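Local coordinates for phosphoribulokinase (Rhodobacter sphaeroides, PDB 1A7J), which catalyses the ATP-dependent phosphorylation of D-ribulose 5-phosphate to D-ribulose 1,5-bisphosphate, a step of the Calvin cycle, at residues I241-L246 and S253-A258; S248-S253 and D269-L274. All blocks are in the same frame, centred on the assembly; numbering follows the deposited sequence.

Contact 1 of 2, residues I241-L246 and S253-A258; sequences IDFPYL and SWMSRA
Phe-243 O accepts a hydrogen bond from Thr-247 OG1, one turn further along the short helix that carries Phe-243 toward Met-255. The main meeting is a Met-aromatic pair: the Met-255 side chain crosses that of Phe-243 at about a right angle and lays its methyl over one face of the ring, toward the rim, CE lying 3.9 Å from the ring centroid and 16° off the normal. The sulfur stands more obliquely, with SD 3.7 Å from Phe-243 CB. Met-255 gets its end there by bending at both chi2 (-75°) and chi3 (-41°). On the opposite face, Ile-241 CG2 rests 3.5 Å above the ring plane, also toward the rim, so the phenyl is held between two methyl groups. Ala-258 O approaches CE2 of Phe-243 obliquely, at 3.6 Å. With only an alanine in place of Phe-243, the Met-255 methyl is likely to lose its aromatic surface and turn freely, and Ile-241 CG2 its support. The contact lies near the surface, where helix 243-249 packs against strand 254-257, the outermost of this chain's sheet; that strand pairs with strand 260-264 through Trp-254 and Val-262, while Leu-246 turns to Ile-261 and to Ile-275 of helix 268-284.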
ATOM      1  N   ILE A 241     -17.401 -14.770   6.978  1.00 29.90           N
ATOM      2  CA  ILE A 241     -17.732 -13.799   5.950  1.00 17.10           C
ATOM      3  C   ILE A 241     -19.060 -14.162   5.328  1.00 10.48           C
ATOM      4  O   ILE A 241     -19.267 -15.270   4.896  1.00 14.65           O
ATOM      5  CB  ILE A 241     -16.676 -13.787   4.852  1.00 12.58           C
ATOM      6  CG1 ILE A 241     -15.283 -13.601   5.457  1.00  9.28           C
ATOM      7  CG2 ILE A 241     -16.980 -12.667   3.861  1.00 12.28           C
ATOM      8  CD1 ILE A 241     -15.071 -12.235   6.059  1.00 15.20           C
ATOM      9  N   ASP A 242     -19.935 -13.192   5.209  1.00 17.96           N
ATOM     10  CA  ASP A 242     -21.294 -13.450   4.803  1.00 17.44           C
ATOM     11  C   ASP A 242     -21.463 -12.863   3.405  1.00 12.13           C
ATOM     12  O   ASP A 242     -21.785 -11.699   3.243  1.00 13.78           O
ATOM     13  CB  ASP A 242     -22.210 -12.776   5.814  1.00 16.14           C
ATOM     14  CG  ASP A 242     -23.621 -13.249   5.740  1.00 22.97           C
ATOM     15  OD1 ASP A 242     -24.032 -13.780   4.686  1.00 35.64           O
ATOM     16  OD2 ASP A 242     -24.359 -12.993   6.716  1.00 32.85           O
ATOM     17  N   PHE A 243     -21.135 -13.657   2.396  1.00 12.83           N
ATOM     18  CA  PHE A 243     -21.070 -13.160   1.039  1.00 10.36           C
ATOM     19  C   PHE A 243     -22.412 -12.756   0.450  1.00 13.76           C
ATOM     20  O   PHE A 243     -22.456 -11.955  -0.483  1.00 21.85           O
ATOM     21  CB  PHE A 243     -20.396 -14.192   0.153  1.00  5.80           C
ATOM     22  CG  PHE A 243     -18.933 -14.323   0.384  1.00  2.79           C
ATOM     23  CD1 PHE A 243     -18.078 -13.258   0.144  1.00  7.43           C
ATOM     24  CD2 PHE A 243     -18.402 -15.502   0.862  1.00  6.96           C
ATOM     25  CE1 PHE A 243     -16.701 -13.364   0.382  1.00  9.09           C
ATOM     26  CE2 PHE A 243     -17.014 -15.620   1.110  1.00  9.78           C
ATOM     27  CZ  PHE A 243     -16.177 -14.542   0.869  1.00  4.58           C
ATOM     28  N   PRO A 244     -23.517 -13.379   0.904  1.00  8.95           N
ATOM     29  CA  PRO A 244     -24.821 -12.953   0.408  1.00  7.30           C
ATOM     30  C   PRO A 244     -25.185 -11.636   0.977  1.00  7.71           C
ATOM     31  O   PRO A 244     -26.074 -10.990   0.483  1.00 17.67           O
ATOM     32  CB  PRO A 244     -25.753 -13.999   0.942  1.00  5.05           C
ATOM     33  CG  PRO A 244     -24.909 -15.222   1.010  1.00  3.85           C
ATOM     34  CD  PRO A 244     -23.604 -14.716   1.501  1.00  5.39           C
ATOM     35  N   TYR A 245     -24.689 -11.377   2.174  1.00 10.86           N
ATOM     36  CA  TYR A 245     -24.917 -10.109   2.827  1.00  6.69           C
ATOM     37  C   TYR A 245     -24.300  -9.144   1.882  1.00 11.52           C
ATOM     38  O   TYR A 245     -24.980  -8.349   1.265  1.00 21.57           O
ATOM     39  CB  TYR A 245     -24.155 -10.050   4.140  1.00 11.19           C
ATOM     40  CG  TYR A 245     -24.105  -8.682   4.781  1.00  7.40           C
ATOM     41  CD1 TYR A 245     -25.258  -8.079   5.244  1.00  7.48           C
ATOM     42  CD2 TYR A 245     -22.918  -7.965   4.862  1.00  9.23           C
ATOM     43  CE1 TYR A 245     -25.227  -6.793   5.759  1.00 16.56           C
ATOM     44  CE2 TYR A 245     -22.888  -6.686   5.382  1.00  6.22           C
ATOM     45  CZ  TYR A 245     -24.038  -6.109   5.818  1.00  6.57           C
ATOM     46  OH  TYR A 245     -24.030  -4.839   6.332  1.00 22.19           O
ATOM     47  N   LEU A 246     -23.036  -9.394   1.609  1.00 14.63           N
ATOM     48  CA  LEU A 246     -22.224  -8.525   0.800  1.00  9.46           C
ATOM     49  C   LEU A 246     -22.739  -8.304  -0.611  1.00  8.94           C
ATOM     50  O   LEU A 246     -22.918  -7.166  -1.015  1.00 15.99           O
ATOM     51  CB  LEU A 246     -20.817  -9.079   0.774  1.00 10.98           C
ATOM     52  CG  LEU A 246     -20.127  -8.875   2.113  1.00  5.73           C
ATOM     53  CD1 LEU A 246     -18.892  -9.688   2.188  1.00  8.06           C
ATOM     54  CD2 LEU A 246     -19.788  -7.435   2.254  1.00 13.47           C
ATOM     55  N   SER A 253     -22.491  -6.857  -7.679  1.00 15.42           N
ATOM     56  CA  SER A 253     -21.442  -7.798  -7.376  1.00 11.33           C
ATOM     57  C   SER A 253     -21.894  -9.229  -7.581  1.00  9.74           C
ATOM     58  O   SER A 253     -23.083  -9.520  -7.593  1.00 16.03           O
ATOM     59  CB  SER A 253     -21.013  -7.604  -5.942  1.00  9.58           C
ATOM     60  OG  SER A 253     -22.119  -7.807  -5.101  1.00 16.35           O
ATOM     61  N   TRP A 254     -20.925 -10.095  -7.834  1.00  9.29           N
ATOM     62  CA  TRP A 254     -21.138 -11.527  -7.968  1.00  8.17           C
ATOM     63  C   TRP A 254     -19.902 -12.241  -7.464  1.00  4.62           C
ATOM     64  O   TRP A 254     -18.887 -11.598  -7.177  1.00  4.85           O
ATOM     65  CB  TRP A 254     -21.363 -11.883  -9.425  1.00 10.07           C
ATOM     66  CG  TRP A 254     -20.120 -11.878 -10.238  1.00 11.91           C
ATOM     67  CD1 TRP A 254     -19.403 -12.967 -10.637  1.00 12.88           C
ATOM     68  CD2 TRP A 254     -19.581 -10.759 -10.952  1.00  9.88           C
ATOM     69  NE1 TRP A 254     -18.485 -12.613 -11.588  1.00 14.16           N
ATOM     70  CE2 TRP A 254     -18.566 -11.256 -11.791  1.00 12.66           C
ATOM     71  CE3 TRP A 254     -19.880  -9.404 -10.984  1.00 15.68           C
ATOM     72  CZ2 TRP A 254     -17.854 -10.434 -12.657  1.00 14.26           C
ATOM     73  CZ3 TRP A 254     -19.177  -8.591 -11.843  1.00 14.22           C
ATOM     74  CH2 TRP A 254     -18.174  -9.110 -12.673  1.00 10.98           C
ATOM     75  N   MET A 255     -19.971 -13.565  -7.378  1.00  9.26           N
ATOM     76  CA  MET A 255     -18.875 -14.343  -6.826  1.00  3.49           C
ATOM     77  C   MET A 255     -18.168 -15.015  -7.971  1.00  6.82           C
ATOM     78  O   MET A 255     -18.820 -15.504  -8.890  1.00 11.03           O
ATOM     79  CB  MET A 255     -19.390 -15.411  -5.856  1.00  2.00           C
ATOM     80  CG  MET A 255     -20.219 -14.896  -4.677  1.00  3.30           C
ATOM     81  SD  MET A 255     -19.309 -14.075  -3.331  1.00 14.35           S
ATOM     82  CE  MET A 255     -17.911 -15.117  -3.218  1.00 10.29           C
ATOM     83  N   SER A 256     -16.840 -15.012  -7.945  1.00  6.11           N
ATOM     84  CA  SER A 256     -16.095 -15.730  -8.953  1.00  5.63           C
ATOM     85  C   SER A 256     -15.520 -17.050  -8.449  1.00 12.75           C
ATOM     86  O   SER A 256     -15.323 -17.981  -9.244  1.00 14.89           O
ATOM     87  CB  SER A 256     -14.985 -14.858  -9.573  1.00  2.51           C
ATOM     88  OG  SER A 256     -14.535 -13.806  -8.739  1.00  2.03           O
ATOM     89  N   ARG A 257     -15.150 -17.105  -7.167  1.00 10.83           N
ATOM     90  CA  ARG A 257     -14.752 -18.353  -6.503  1.00  6.68           C
ATOM     91  C   ARG A 257     -15.494 -18.373  -5.175  1.00 11.29           C
ATOM     92  O   ARG A 257     -16.194 -17.415  -4.844  1.00 13.24           O
ATOM     93  CB  ARG A 257     -13.230 -18.418  -6.255  1.00  2.62           C
ATOM     94  CG  ARG A 257     -12.374 -18.248  -7.505  1.00 12.75           C
ATOM     95  CD  ARG A 257     -11.502 -19.438  -7.837  1.00 15.14           C
ATOM     96  NE  ARG A 257     -10.100 -19.058  -7.746  1.00 13.94           N
ATOM     97  CZ  ARG A 257      -9.264 -18.933  -8.776  1.00 17.25           C
ATOM     98  NH1 ARG A 257      -9.618 -19.294 -10.005  1.00 10.18           N
ATOM     99  NH2 ARG A 257      -8.032 -18.486  -8.561  1.00 19.86           N
ATOM    100  N   ALA A 258     -15.342 -19.443  -4.399  1.00 13.33           N
ATOM    101  CA  ALA A 258     -16.075 -19.532  -3.142  1.00 13.63           C
ATOM    102  C   ALA A 258     -15.543 -18.532  -2.141  1.00 13.30           C
ATOM    103  O   ALA A 258     -16.157 -18.298  -1.118  1.00 18.08           O
ATOM    104  CB  ALA A 258     -15.998 -20.935  -2.577  1.00  4.74           C
TER

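Contact 2 of 2, residues S248-S253 and D269-L274; sequences SMIHGS and DLAMQL
The chain leaves helix 243-249 at Ile-250 and passes close to helix 268-284, with the CA atoms of Ile-250 and Ala-271 6.7 Å apart and those of Met-249 and Leu-274 8.4 Å. Leu-274 and Ile-250 carry most of the packing. CD1 of Leu-274 meets CB of Met-249 at 3.4 Å and also CG1 of Ile-250 at 3.8 Å, while its other methyl, CD2, touches CE of Met-249 at 4.0 Å, which the bent Met-249 chain allows. Ile-250 points CG1 away from its own carbonyl carbon (chi1 -55°), which carries CD1 to within 3.5 Å of Ala-271 CB; the small alanine is consistent with so close an approach. In this P-loop kinase fold, helix 268-284 is shared between two neighbours: Met-272 turns from this contact to Val-21, Thr-24 and Phe-25 of helix 21-32, which follows the predicted ATP-binding loop, and Asp-269 OD1 is hydrogen-bonded to Thr-24 OG1. Beyond Ile-250 the chain makes a type II turn, with Gly-252 at backbone angles that call for glycine. Ser-253 OG closes it by donating to Ile-250 O at 2.8 Å, tilted 23° from the carbonyl plane.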
ATOM      1  N   SER A 248     -25.763  -8.656  -1.573  1.00 13.23           N
ATOM      2  CA  SER A 248     -27.030  -7.947  -1.445  1.00 10.35           C
ATOM      3  C   SER A 248     -26.754  -6.476  -1.297  1.00  8.19           C
ATOM      4  O   SER A 248     -27.472  -5.642  -1.837  1.00 11.00           O
ATOM      5  CB  SER A 248     -27.793  -8.412  -0.214  1.00  7.22           C
ATOM      6  OG  SER A 248     -28.934  -9.162  -0.570  1.00 26.59           O
ATOM      7  N   MET A 249     -25.740  -6.152  -0.515  1.00  7.83           N
ATOM      8  CA  MET A 249     -25.512  -4.779  -0.172  1.00 12.97           C
ATOM      9  C   MET A 249     -24.799  -4.072  -1.313  1.00 15.14           C
ATOM     10  O   MET A 249     -25.317  -3.114  -1.863  1.00 24.74           O
ATOM     11  CB  MET A 249     -24.709  -4.696   1.127  1.00 15.03           C
ATOM     12  CG  MET A 249     -25.466  -5.217   2.343  1.00 11.51           C
ATOM     13  SD  MET A 249     -26.673  -4.080   2.998  1.00  3.13           S
ATOM     14  CE  MET A 249     -25.665  -2.800   3.492  1.00  2.00           C
ATOM     15  N   ILE A 250     -23.688  -4.630  -1.772  1.00 17.37           N
ATOM     16  CA  ILE A 250     -23.004  -4.043  -2.898  1.00 12.82           C
ATOM     17  C   ILE A 250     -23.702  -4.388  -4.181  1.00 16.70           C
ATOM     18  O   ILE A 250     -23.695  -5.526  -4.631  1.00 21.73           O
ATOM     19  CB  ILE A 250     -21.570  -4.494  -2.994  1.00  9.28           C
ATOM     20  CG1 ILE A 250     -20.853  -4.212  -1.668  1.00  7.15           C
ATOM     21  CG2 ILE A 250     -20.896  -3.734  -4.135  1.00  8.05           C
ATOM     22  CD1 ILE A 250     -19.583  -4.952  -1.512  1.00 15.10           C
ATOM     23  N   HIS A 251     -24.336  -3.391  -4.764  1.00 21.34           N
ATOM     24  CA  HIS A 251     -25.099  -3.609  -5.960  1.00 17.56           C
ATOM     25  C   HIS A 251     -24.195  -3.850  -7.150  1.00 14.92           C
ATOM     26  O   HIS A 251     -23.462  -2.963  -7.557  1.00 19.25           O
ATOM     27  CB  HIS A 251     -25.971  -2.402  -6.217  1.00 20.98           C
ATOM     28  CG  HIS A 251     -26.782  -2.514  -7.460  1.00 28.10           C
ATOM     29  ND1 HIS A 251     -26.577  -1.698  -8.555  1.00 28.76           N
ATOM     30  CD2 HIS A 251     -27.788  -3.360  -7.795  1.00 29.18           C
ATOM     31  CE1 HIS A 251     -27.425  -2.034  -9.513  1.00 34.93           C
ATOM     32  NE2 HIS A 251     -28.168  -3.042  -9.079  1.00 30.25           N
ATOM     33  N   GLY A 252     -24.398  -4.970  -7.818  1.00 11.67           N
ATOM     34  CA  GLY A 252     -23.673  -5.230  -9.040  1.00 12.45           C
ATOM     35  C   GLY A 252     -22.636  -6.334  -8.894  1.00 20.73           C
ATOM     36  O   GLY A 252     -21.980  -6.714  -9.874  1.00 22.97           O
ATOM     37  N   SER A 253     -22.491  -6.857  -7.679  1.00 15.42           N
ATOM     38  CA  SER A 253     -21.442  -7.798  -7.376  1.00 11.33           C
ATOM     39  C   SER A 253     -21.894  -9.229  -7.581  1.00  9.74           C
ATOM     40  O   SER A 253     -23.083  -9.520  -7.593  1.00 16.03           O
ATOM     41  CB  SER A 253     -21.013  -7.604  -5.942  1.00  9.58           C
ATOM     42  OG  SER A 253     -22.119  -7.807  -5.101  1.00 16.35           O
ATOM     43  N   ASP A 269     -14.991   1.979  -2.198  1.00 21.58           N
ATOM     44  CA  ASP A 269     -15.201   2.677  -0.940  1.00 24.62           C
ATOM     45  C   ASP A 269     -16.307   2.043  -0.078  1.00 25.81           C
ATOM     46  O   ASP A 269     -16.168   1.979   1.139  1.00 32.63           O
ATOM     47  CB  ASP A 269     -15.506   4.155  -1.198  1.00 37.66           C
ATOM     48  CG  ASP A 269     -15.903   4.900   0.069  1.00 42.80           C
ATOM     49  OD1 ASP A 269     -15.002   5.280   0.844  1.00 48.77           O
ATOM     50  OD2 ASP A 269     -17.122   5.094   0.301  1.00 52.03           O
ATOM     51  N   LEU A 270     -17.405   1.589  -0.683  1.00 19.80           N
ATOM     52  CA  LEU A 270     -18.486   0.952   0.090  1.00 15.89           C
ATOM     53  C   LEU A 270     -18.204  -0.503   0.515  1.00 16.51           C
ATOM     54  O   LEU A 270     -18.687  -0.958   1.564  1.00 17.84           O
ATOM     55  CB  LEU A 270     -19.795   0.992  -0.706  1.00 18.58           C
ATOM     56  CG  LEU A 270     -21.083   0.522  -0.030  1.00 14.12           C
ATOM     57  CD1 LEU A 270     -21.343   1.316   1.237  1.00 10.25           C
ATOM     58  CD2 LEU A 270     -22.234   0.712  -0.978  1.00 10.20           C
ATOM     59  N   ALA A 271     -17.512  -1.254  -0.344  1.00 16.49           N
ATOM     60  CA  ALA A 271     -17.072  -2.607  -0.030  1.00 13.68           C
ATOM     61  C   ALA A 271     -15.988  -2.634   1.051  1.00 12.83           C
ATOM     62  O   ALA A 271     -16.033  -3.442   1.974  1.00 18.25           O
ATOM     63  CB  ALA A 271     -16.580  -3.263  -1.264  1.00 16.14           C
ATOM     64  N   MET A 272     -15.084  -1.673   1.023  1.00 11.14           N
ATOM     65  CA  MET A 272     -14.192  -1.502   2.155  1.00 10.04           C
ATOM     66  C   MET A 272     -14.916  -1.160   3.464  1.00 10.51           C
ATOM     67  O   MET A 272     -14.707  -1.819   4.465  1.00 13.96           O
ATOM     68  CB  MET A 272     -13.110  -0.467   1.825  1.00 12.56           C
ATOM     69  CG  MET A 272     -12.238  -0.931   0.693  1.00 12.92           C
ATOM     70  SD  MET A 272     -10.828   0.088   0.414  1.00 20.76           S
ATOM     71  CE  MET A 272     -10.149   0.023   1.947  1.00 18.45           C
ATOM     72  N   GLN A 273     -15.857  -0.232   3.447  1.00 16.38           N
ATOM     73  CA  GLN A 273     -16.623   0.031   4.654  1.00 16.42           C
ATOM     74  C   GLN A 273     -17.370  -1.181   5.135  1.00 17.65           C
ATOM     75  O   GLN A 273     -17.122  -1.632   6.242  1.00 21.70           O
ATOM     76  CB  GLN A 273     -17.593   1.174   4.449  1.00 25.14           C
ATOM     77  CG  GLN A 273     -16.918   2.499   4.615  1.00 42.79           C
ATOM     78  CD  GLN A 273     -17.846   3.638   4.352  1.00 52.19           C
ATOM     79  OE1 GLN A 273     -18.954   3.685   4.894  1.00 62.11           O
ATOM     80  NE2 GLN A 273     -17.421   4.561   3.497  1.00 61.54           N
ATOM     81  N   LEU A 274     -18.170  -1.802   4.271  1.00 12.31           N
ATOM     82  CA  LEU A 274     -18.945  -2.947   4.705  1.00  6.96           C
ATOM     83  C   LEU A 274     -18.043  -4.048   5.191  1.00  7.73           C
ATOM     84  O   LEU A 274     -18.449  -4.864   6.004  1.00 18.24           O
ATOM     85  CB  LEU A 274     -19.785  -3.513   3.584  1.00  8.23           C
ATOM     86  CG  LEU A 274     -20.905  -2.668   3.025  1.00  8.50           C
ATOM     87  CD1 LEU A 274     -21.652  -3.519   2.026  1.00  9.46           C
ATOM     88  CD2 LEU A 274     -21.807  -2.210   4.139  1.00  7.33           C
TER

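Helix 243-249 serves both contacts: its first turn faces the edge strand in contact 1, and its last residues, with the turn that follows, meet helix 268-284 in contact 2. Their centres lie 10 Å apart, and Ser-253 belongs to both. Contact 1 is a surface contact, built on sulfur and methyl against an aromatic ring, and lies away from the annotated sites. Contact 2 is partly buried and wholly apolar across its segments, nearer the predicted ATP-binding loop, with the side chain of Ala-271 about 11 Å from that of Thr-20. Tyr-245 OH and Leu-246 CD2 bridge the two by packing on Leu-274.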